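Local coordinates for protein halohydrin dehalogenase (Rhizobium radiobacter, PDB 4IY1) that probably catalyses the dehalogenation of vicinal halohydrins to epoxides and, in reverse, epoxide ring opening by nucleophiles such as cyanide, at residues Ala65-Leu70 against Ala116-Arg121. The protein carries 37 engineered substitutions. Numbering follows the deposited sequence.
Sequences AVTSAL and ASQMKR. Engineered in segment 65-70: Leu70 (natural residue Tyr). Engineered in segment 116-121: Arg121 (natural residue Lys).
Thr67 and Gln118 reach toward each other from opposite directions and make a single weak hydrogen bond, the sole direct link between Ala65-Leu70 and Ala116-Arg121. The amide NE2 of Gln118 donates to OG1 of Thr67 over 3.0 Å, but the N-H...O angle of 131° is well short of straight. Beside this bond the methyl CG2 of Thr67 lies 3.9 Å from the same NE2, so the nitrogen meets both branches of the threonine. The pair spans a wide separation, since the CA atoms of Thr67 and Gln118 are 9.8 Å apart and about half of that distance is spanned by the glutamine, whose chain runs extended beyond CG.

Each polar end has a stronger partner outside the two segments. With chi1 at -61°, OG1 of Thr67 sits beside its own backbone N, where it can fold back to hydrogen-bond the carbonyl O of Ile63, one turn earlier. OE1 of Gln118 accepts from the backbone N of Val73, in the connection to strand 75-79, which probably sets the rotation of the buried amide and turns NE2 toward the threonine.

One glutamine thus joins helix 94-122 both to helix 59-70 and to that connection. These helices flank the strand in sequence and pack as neighbours against the parallel sheet, as in the Rossmann-type fold of short-chain dehydrogenases/reductases.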
loop_
_atom_site.group_PDB
_atom_site.type_symbol
_atom_site.label_atom_id
_atom_site.label_comp_id
_atom_site.label_asym_id
_atom_site.label_seq_id
_atom_site.Cartn_x
_atom_site.Cartn_y
_atom_site.Cartn_z
ATOM N N ALA B 65 10.935 12.232 -34.262
ATOM C CA ALA B 65 10.129 12.149 -35.469
ATOM C C ALA B 65 8.746 12.798 -35.266
ATOM O O ALA B 65 8.258 13.525 -36.132
ATOM C CB ALA B 65 10.005 10.703 -35.930
ATOM N N VAL B 66 8.144 12.576 -34.100
ATOM C CA VAL B 66 6.864 13.202 -33.760
ATOM C C VAL B 66 7.069 14.687 -33.558
ATOM O O VAL B 66 6.228 15.499 -33.955
ATOM C CB VAL B 66 6.255 12.619 -32.455
ATOM C CG1 VAL B 66 5.015 13.403 -32.056
ATOM C CG2 VAL B 66 5.939 11.119 -32.600
ATOM N N THR B 67 8.123 15.038 -32.837
ATOM C CA THR B 67 8.423 16.442 -32.579
ATOM C C THR B 67 8.668 17.220 -33.882
ATOM O O THR B 67 8.199 18.358 -34.029
ATOM C CB THR B 67 9.628 16.604 -31.628
ATOM O OG1 THR B 67 9.326 15.996 -30.366
ATOM C CG2 THR B 67 9.941 18.090 -31.390
ATOM N N SER B 68 9.348 16.590 -34.843
ATOM C CA SER B 68 9.565 17.211 -36.159
ATOM C C SER B 68 8.243 17.477 -36.835
ATOM O O SER B 68 7.925 18.603 -37.156
ATOM C CB SER B 68 10.409 16.316 -37.073
ATOM O OG SER B 68 11.747 16.254 -36.632
ATOM N N ALA B 69 7.471 16.417 -37.034
ATOM C CA ALA B 69 6.227 16.482 -37.793
ATOM C C ALA B 69 5.105 17.262 -37.098
ATOM O O ALA B 69 4.515 18.156 -37.695
ATOM C CB ALA B 69 5.762 15.082 -38.154
ATOM N N LEU B 70 4.812 16.927 -35.841
ATOM C CA LEU B 70 3.544 17.328 -35.214
ATOM C C LEU B 70 3.662 18.435 -34.198
ATOM O O LEU B 70 2.661 18.852 -33.645
ATOM C CB LEU B 70 2.818 16.132 -34.579
ATOM C CG LEU B 70 2.419 15.004 -35.541
ATOM C CD1 LEU B 70 1.743 13.827 -34.834
ATOM C CD2 LEU B 70 1.531 15.545 -36.649
ATOM N N ALA B 116 11.404 14.243 -21.567
ATOM C CA ALA B 116 11.249 14.994 -20.334
ATOM C C ALA B 116 11.808 16.432 -20.454
ATOM O O ALA B 116 11.283 17.384 -19.863
ATOM C CB ALA B 116 11.905 14.246 -19.192
ATOM N N SER B 117 12.859 16.613 -21.243
ATOM C CA SER B 117 13.537 17.891 -21.158
ATOM C C SER B 117 12.791 18.975 -21.954
ATOM O O SER B 117 12.643 20.097 -21.466
ATOM C CB SER B 117 15.025 17.773 -21.521
ATOM O OG SER B 117 15.184 17.536 -22.890
ATOM N N GLN B 118 12.124 18.592 -23.051
ATOM C CA GLN B 118 11.174 19.538 -23.679
ATOM C C GLN B 118 9.936 19.877 -22.846
ATOM O O GLN B 118 9.576 21.054 -22.698
ATOM C CB GLN B 118 10.807 19.164 -25.119
ATOM C CG GLN B 118 10.197 17.789 -25.327
ATOM C CD GLN B 118 9.234 17.756 -26.512
ATOM O OE1 GLN B 118 8.118 18.289 -26.443
ATOM N NE2 GLN B 118 9.642 17.089 -27.588
ATOM N N MET B 119 9.380 18.889 -22.161
ATOM C CA MET B 119 8.221 19.162 -21.291
ATOM C C MET B 119 8.628 20.126 -20.191
ATOM O O MET B 119 7.854 21.023 -19.793
ATOM C CB MET B 119 7.691 17.878 -20.676
ATOM C CG MET B 119 7.042 16.937 -21.690
ATOM S SD MET B 119 6.273 15.535 -20.860
ATOM C CE MET B 119 5.403 14.725 -22.224
ATOM N N LYS B 120 9.825 19.913 -19.658
ATOM C CA LYS B 120 10.314 20.735 -18.539
ATOM C C LYS B 120 10.560 22.178 -19.016
ATOM O O LYS B 120 10.191 23.140 -18.345
ATOM C CB LYS B 120 11.589 20.131 -17.953
ATOM C CG LYS B 120 11.346 19.010 -16.938
ATOM C CD LYS B 120 12.590 18.176 -16.713
ATOM C CE LYS B 120 13.699 18.983 -16.062
ATOM N NZ LYS B 120 14.907 18.147 -15.758
ATOM N N ARG B 121 11.248 22.320 -20.137
ATOM C CA ARG B 121 11.384 23.636 -20.773
ATOM C C ARG B 121 10.025 24.344 -20.939
ATOM O O ARG B 121 9.870 25.494 -20.539
ATOM C CB ARG B 121 12.095 23.497 -22.140
ATOM C CG ARG B 121 13.571 23.116 -22.034
ATOM C CD ARG B 121 14.315 23.357 -23.331
ATOM N NE ARG B 121 14.009 22.357 -24.339
ATOM C CZ ARG B 121 14.691 21.225 -24.496
ATOM N NH1 ARG B 121 15.756 20.975 -23.750
ATOM N NH2 ARG B 121 14.301 20.337 -25.399
#